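Local coordinates for protein esterase (Uncultured bacterium, PDB 5EGN) that probably hydrolyses carboxylic esters and degrades N-acyl homoserine lactone signals as an esterase-lactonase of the alpha/beta hydrolase fold, at residues G33-Q38 against F243-R248; G211-V216 against I237-H242. The protein carries 2 engineered substitutions. All coordinates share one frame; numbering follows the deposited sequence.

Contact 1 (G33-Q38 against F243-R248); sequences GIWYFQ and FYQLER
Gln245 carries this contact, lying between Trp35, Ile34 and Gln38 and showing how one buried amide can serve both packing and hydrogen bonding. In this alpha/beta hydrolase fold it joins the 33-38 segment, a 3-10 turn leading into a short, weakly bonded helix, to helix 244-247 and its N-cap Phe243. CG of Gln245 takes the crowded position between backbone N and carbonyl carbon (chi1 78°), and a bend at the next bond brings NE2 over the outer part of one Trp35 face, 3.5 Å from Trp35 CH2, with amide and ring planes 30° apart. The same nitrogen donates to Asn92 OD1. Ile34 completes the dense part, its CG1 3.6 Å from Leu246 CD1; Gln245 and Ile34 are the residues most covered across the contact. Phe37 and Phe243 are covered far less: Leu246 CD2 lies at the edge of the Phe37 ring, 4.0 Å from Phe37 CD2, and Phe243 meets Ile34 CD1. Neither margin is a solvent face; Phe37 of the second subunit packs on Leu246. Gln38 NE2 donates to Gln245 O (3.1 Å, N-H...O 157°) on a lone pair in the carbonyl plane, and also to Asn253 OD1. A leucine in place of Gln38 would probably leave Gln245 O and Asn253 OD1 without this shared donor. Pro249, four residues on, has no N-H for Gln245 O, and Gln38 supplies a donor from the other segment.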
loop_
_atom_site.group_PDB
_atom_site.type_symbol
_atom_site.label_atom_id
_atom_site.label_comp_id
_atom_site.label_asym_id
_atom_site.label_seq_id
_atom_site.Cartn_x
_atom_site.Cartn_y
_atom_site.Cartn_z
ATOM N N GLY A 33 1.770 4.463 -0.701
ATOM C CA GLY A 33 1.505 3.087 -0.323
ATOM C C GLY A 33 1.869 2.803 1.124
ATOM O O GLY A 33 1.168 2.069 1.812
ATOM N N ILE A 34 2.956 3.415 1.588
ATOM C CA ILE A 34 3.441 3.249 2.962
ATOM C C ILE A 34 2.363 3.469 4.035
ATOM O O ILE A 34 2.521 3.024 5.172
ATOM C CB ILE A 34 4.632 4.208 3.249
ATOM C CG1 ILE A 34 5.473 3.711 4.430
ATOM C CG2 ILE A 34 4.141 5.631 3.489
ATOM C CD1 ILE A 34 6.729 4.520 4.670
ATOM N N TRP A 35 1.269 4.138 3.675
ATOM C CA TRP A 35 0.208 4.420 4.637
ATOM C C TRP A 35 -0.926 3.394 4.601
ATOM O O TRP A 35 -2.021 3.670 5.105
ATOM C CB TRP A 35 -0.361 5.818 4.390
ATOM C CG TRP A 35 0.649 6.909 4.534
ATOM C CD1 TRP A 35 1.133 7.711 3.544
ATOM C CD2 TRP A 35 1.305 7.318 5.741
ATOM N NE1 TRP A 35 2.044 8.599 4.059
ATOM C CE2 TRP A 35 2.169 8.378 5.407
ATOM C CE3 TRP A 35 1.244 6.893 7.073
ATOM C CZ2 TRP A 35 2.967 9.021 6.352
ATOM C CZ3 TRP A 35 2.038 7.532 8.012
ATOM C CH2 TRP A 35 2.887 8.585 7.646
ATOM N N TYR A 36 -0.657 2.220 4.026
ATOM C CA TYR A 36 -1.685 1.203 3.795
ATOM C C TYR A 36 -2.445 0.836 5.065
ATOM O O TYR A 36 -3.665 0.689 5.045
ATOM C CB TYR A 36 -1.072 -0.066 3.175
ATOM C CG TYR A 36 -2.093 -1.163 2.934
ATOM C CD1 TYR A 36 -3.055 -1.033 1.941
ATOM C CD2 TYR A 36 -2.114 -2.310 3.719
ATOM C CE1 TYR A 36 -4.003 -2.015 1.727
ATOM C CE2 TYR A 36 -3.062 -3.301 3.510
ATOM C CZ TYR A 36 -4.001 -3.146 2.513
ATOM O OH TYR A 36 -4.944 -4.121 2.299
ATOM N N PHE A 37 -1.729 0.702 6.174
ATOM C CA PHE A 37 -2.371 0.284 7.413
ATOM C C PHE A 37 -3.054 1.434 8.147
ATOM O O PHE A 37 -3.801 1.205 9.098
ATOM C CB PHE A 37 -1.361 -0.385 8.343
ATOM C CG PHE A 37 -0.804 -1.672 7.813
ATOM C CD1 PHE A 37 -1.587 -2.813 7.751
ATOM C CD2 PHE A 37 0.508 -1.741 7.381
ATOM C CE1 PHE A 37 -1.067 -4.001 7.262
ATOM C CE2 PHE A 37 1.032 -2.922 6.893
ATOM C CZ PHE A 37 0.244 -4.053 6.834
ATOM N N GLN A 38 -2.802 2.664 7.711
ATOM C CA GLN A 38 -3.434 3.830 8.320
ATOM C C GLN A 38 -4.617 4.313 7.491
ATOM O O GLN A 38 -5.665 4.669 8.028
ATOM C CB GLN A 38 -2.427 4.970 8.489
ATOM C CG GLN A 38 -1.429 4.773 9.618
ATOM C CD GLN A 38 -0.356 3.759 9.285
ATOM O OE1 GLN A 38 0.232 3.791 8.205
ATOM N NE2 GLN A 38 -0.095 2.848 10.216
ATOM N N PHE A 243 10.168 4.156 10.749
ATOM C CA PHE A 243 8.845 3.871 10.209
ATOM C C PHE A 243 7.898 3.255 11.233
ATOM O O PHE A 243 7.544 2.083 11.135
ATOM C CB PHE A 243 8.972 2.951 8.995
ATOM C CG PHE A 243 10.054 3.362 8.038
ATOM C CD1 PHE A 243 9.837 4.369 7.113
ATOM C CD2 PHE A 243 11.294 2.743 8.068
ATOM C CE1 PHE A 243 10.834 4.749 6.233
ATOM C CE2 PHE A 243 12.293 3.117 7.191
ATOM C CZ PHE A 243 12.064 4.122 6.274
ATOM N N TYR A 244 7.481 4.062 12.204
ATOM C CA TYR A 244 6.549 3.629 13.240
ATOM C C TYR A 244 5.244 3.095 12.646
ATOM O O TYR A 244 4.655 2.152 13.174
ATOM C CB TYR A 244 6.254 4.789 14.196
ATOM C CG TYR A 244 5.550 4.400 15.479
ATOM C CD1 TYR A 244 5.561 3.089 15.938
ATOM C CD2 TYR A 244 4.870 5.349 16.232
ATOM C CE1 TYR A 244 4.916 2.736 17.109
ATOM C CE2 TYR A 244 4.223 5.005 17.402
ATOM C CZ TYR A 244 4.249 3.699 17.837
ATOM O OH TYR A 244 3.606 3.356 19.004
ATOM N N GLN A 245 4.803 3.691 11.542
ATOM C CA GLN A 245 3.529 3.312 10.938
ATOM C C GLN A 245 3.597 1.930 10.291
ATOM O O GLN A 245 2.567 1.322 10.003
ATOM C CB GLN A 245 3.086 4.354 9.905
ATOM C CG GLN A 245 3.795 4.271 8.562
ATOM C CD GLN A 245 5.080 5.072 8.524
ATOM O OE1 GLN A 245 5.961 4.894 9.361
ATOM N NE2 GLN A 245 5.188 5.968 7.550
ATOM N N LEU A 246 4.811 1.435 10.070
ATOM C CA LEU A 246 4.999 0.103 9.500
ATOM C C LEU A 246 5.542 -0.890 10.524
ATOM O O LEU A 246 5.193 -2.071 10.498
ATOM C CB LEU A 246 5.938 0.161 8.294
ATOM C CG LEU A 246 5.322 0.580 6.959
ATOM C CD1 LEU A 246 6.354 0.475 5.848
ATOM C CD2 LEU A 246 4.102 -0.270 6.647
ATOM N N GLU A 247 6.398 -0.411 11.420
ATOM C CA GLU A 247 7.030 -1.274 12.414
ATOM C C GLU A 247 6.032 -1.737 13.474
ATOM O O GLU A 247 6.001 -2.914 13.836
ATOM C CB GLU A 247 8.214 -0.555 13.065
ATOM C CG GLU A 247 9.361 -0.279 12.095
ATOM C CD GLU A 247 10.558 0.363 12.767
ATOM O OE1 GLU A 247 10.935 1.484 12.363
ATOM O OE2 GLU A 247 11.131 -0.258 13.687
ATOM N N ARG A 248 5.225 -0.808 13.976
ATOM C CA ARG A 248 4.149 -1.144 14.907
ATOM C C ARG A 248 2.879 -0.383 14.534
ATOM O O ARG A 248 2.476 0.537 15.244
ATOM C CB ARG A 248 4.552 -0.828 16.352
ATOM C CG ARG A 248 5.864 -1.462 16.793
ATOM C CD ARG A 248 6.088 -1.314 18.290
ATOM N NE ARG A 248 5.148 -2.121 19.062
ATOM C CZ ARG A 248 5.316 -3.413 19.325
ATOM N NH1 ARG A 248 6.388 -4.050 18.875
ATOM N NH2 ARG A 248 4.410 -4.070 20.036
#

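Contact 2 (G211-V216 against I237-H242); sequences GEEDLV and INDVGH. Engineered in segment 211-216: Val216 (natural residue Ala). Engineered in segment 237-242: Asn238 (natural residue Lys).
The imidazole of His242 has Val216 over one face and the carboxylate of Asp214 at its edge, a His-carboxylate pair consistent with the acid and histidine of an alpha/beta hydrolase catalytic triad. Val216, an engineered residue, makes a CH-pi contact: its CG1 lies 4.0 Å from the ring centroid of His242, 17° off the normal. Asp214 turns its carboxylate almost perpendicular to the ring, and His242 ND1 donates to the syn side of Asp214 OD2 at 2.6 Å, close to the ring plane. The bond spans the loops that follow strands 206-211 and 233-237, and the His242 side chain touches Ser93, probably the nucleophile. With CG of Asp214 anti to N (chi1 -168°), the carboxylate reaches the histidine, and OD1 also accepts from Thr217 N. Backbone bonds join two beta turns beside it: Glu212 N donates to Ile237 O (2.8 Å) and Glu213 N to Val240 O (3.0 Å). Toward the solvent side Glu212 runs alongside engineered Asn238, while Glu213 OE2 comes near Asp239 OD1, a like-charge approach; Glu213 OE1 accepts from Ala152 N. Gly211, without a side chain, brings its CA within 3.5 Å of Gly241 O in a CA-H...O contact.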
loop_
_atom_site.group_PDB
_atom_site.type_symbol
_atom_site.label_atom_id
_atom_site.label_comp_id
_atom_site.label_asym_id
_atom_site.label_seq_id
_atom_site.Cartn_x
_atom_site.Cartn_y
_atom_site.Cartn_z
ATOM N N GLY A 211 11.300 7.407 16.960
ATOM C CA GLY A 211 11.721 6.060 17.294
ATOM C C GLY A 211 13.033 6.100 18.051
ATOM O O GLY A 211 13.920 6.885 17.722
ATOM N N GLU A 212 13.155 5.258 19.072
ATOM C CA GLU A 212 14.353 5.231 19.906
ATOM C C GLU A 212 15.602 4.844 19.117
ATOM O O GLU A 212 16.683 5.391 19.342
ATOM C CB GLU A 212 14.159 4.262 21.073
ATOM C CG GLU A 212 15.364 4.131 21.986
ATOM C CD GLU A 212 15.375 2.819 22.742
ATOM O OE1 GLU A 212 14.622 1.903 22.348
ATOM O OE2 GLU A 212 16.135 2.701 23.727
ATOM N N GLU A 213 15.448 3.906 18.189
ATOM C CA GLU A 213 16.588 3.380 17.444
ATOM C C GLU A 213 16.765 4.022 16.072
ATOM O O GLU A 213 17.557 3.544 15.258
ATOM C CB GLU A 213 16.455 1.867 17.275
ATOM C CG GLU A 213 16.491 1.092 18.573
ATOM C CD GLU A 213 16.506 -0.405 18.348
ATOM O OE1 GLU A 213 17.206 -0.859 17.420
ATOM O OE2 GLU A 213 15.811 -1.126 19.092
ATOM N N ASP A 214 16.033 5.098 15.812
ATOM C CA ASP A 214 16.164 5.797 14.539
ATOM C C ASP A 214 17.493 6.547 14.480
ATOM O O ASP A 214 17.779 7.403 15.319
ATOM C CB ASP A 214 14.993 6.756 14.319
ATOM C CG ASP A 214 14.923 7.282 12.892
ATOM O OD1 ASP A 214 15.896 7.112 12.126
ATOM O OD2 ASP A 214 13.885 7.877 12.534
ATOM N N LEU A 215 18.301 6.206 13.479
ATOM C CA LEU A 215 19.616 6.813 13.282
ATOM C C LEU A 215 19.606 7.725 12.056
ATOM O O LEU A 215 20.477 8.585 11.910
ATOM C CB LEU A 215 20.689 5.728 13.144
ATOM C CG LEU A 215 20.931 4.914 14.411
ATOM C CD1 LEU A 215 21.789 3.692 14.146
ATOM C CD2 LEU A 215 21.581 5.790 15.458
ATOM N N VAL A 216 18.614 7.529 11.186
ATOM C CA VAL A 216 18.361 8.411 10.048
ATOM C C VAL A 216 17.866 9.767 10.546
ATOM O O VAL A 216 18.334 10.819 10.099
ATOM C CB VAL A 216 17.312 7.804 9.092
ATOM C CG1 VAL A 216 16.923 8.788 8.006
ATOM C CG2 VAL A 216 17.843 6.522 8.479
ATOM N N ILE A 237 9.514 6.472 20.924
ATOM C CA ILE A 237 8.951 5.128 20.891
ATOM C C ILE A 237 10.020 4.038 21.005
ATOM O O ILE A 237 10.952 3.995 20.199
ATOM C CB ILE A 237 8.137 4.899 19.603
ATOM C CG1 ILE A 237 7.134 6.031 19.407
ATOM C CG2 ILE A 237 7.399 3.587 19.682
ATOM C CD1 ILE A 237 6.138 6.172 20.539
ATOM N N ASN A 238 9.881 3.168 22.006
ATOM C CA ASN A 238 10.796 2.044 22.207
ATOM C C ASN A 238 10.692 0.997 21.095
ATOM O O ASN A 238 9.587 0.672 20.652
ATOM C CB ASN A 238 10.517 1.376 23.557
ATOM C CG ASN A 238 11.721 1.392 24.489
ATOM O OD1 ASN A 238 12.119 2.445 24.982
ATOM N ND2 ASN A 238 12.282 0.219 24.762
ATOM N N ASP A 239 11.847 0.464 20.679
ATOM C CA ASP A 239 11.947 -0.625 19.691
ATOM C C ASP A 239 11.459 -0.222 18.292
ATOM O O ASP A 239 10.969 -1.063 17.535
ATOM C CB ASP A 239 11.154 -1.861 20.158
ATOM C CG ASP A 239 11.877 -2.675 21.213
ATOM O OD1 ASP A 239 13.041 -3.056 20.968
ATOM O OD2 ASP A 239 11.271 -2.952 22.270
ATOM N N VAL A 240 11.602 1.052 17.936
ATOM C CA VAL A 240 11.162 1.539 16.618
ATOM C C VAL A 240 12.228 2.424 15.978
ATOM O O VAL A 240 12.974 3.100 16.697
ATOM C CB VAL A 240 9.838 2.322 16.731
ATOM C CG1 VAL A 240 9.393 2.858 15.379
ATOM C CG2 VAL A 240 8.771 1.421 17.312
ATOM N N GLY A 241 12.333 2.390 14.647
ATOM C CA GLY A 241 13.254 3.259 13.936
ATOM C C GLY A 241 12.541 4.402 13.227
ATOM O O GLY A 241 11.907 5.239 13.869
ATOM N N HIS A 242 12.632 4.430 11.900
ATOM C CA HIS A 242 12.129 5.549 11.104
ATOM C C HIS A 242 10.667 5.386 10.705
ATOM O O HIS A 242 9.998 6.360 10.366
ATOM C CB HIS A 242 12.985 5.719 9.842
ATOM C CG HIS A 242 12.990 7.109 9.289
ATOM N ND1 HIS A 242 13.407 8.201 10.025
ATOM C CD2 HIS A 242 12.649 7.588 8.070
ATOM C CE1 HIS A 242 13.314 9.289 9.284
ATOM N NE2 HIS A 242 12.857 8.945 8.093
#

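The second segments of the two contacts are continuous, 237-242 running into 243-248, yet the contacts differ in depth and chemistry. Contact 1 is wholly buried, joins a 3-10 turn and short helix to another short helix through apolar side chains and amides, and lies beside the second subunit. Contact 2 is only partly buried, with Glu212 exposed and Glu213 and Asp239 partly so; it joins loops after neighbouring parallel strands by backbone bonds and one histidine-carboxylate hydrogen bond, and no other chain touches it. Glu247 bridges them: its OE1 receives the N-H of Phe243, the N-cap of helix 244-247, and probably Gly241 N, 2.8 Å from that oxygen. Tyr244 packs on Ile237, so both residues tie the helix to the loop leading to His242.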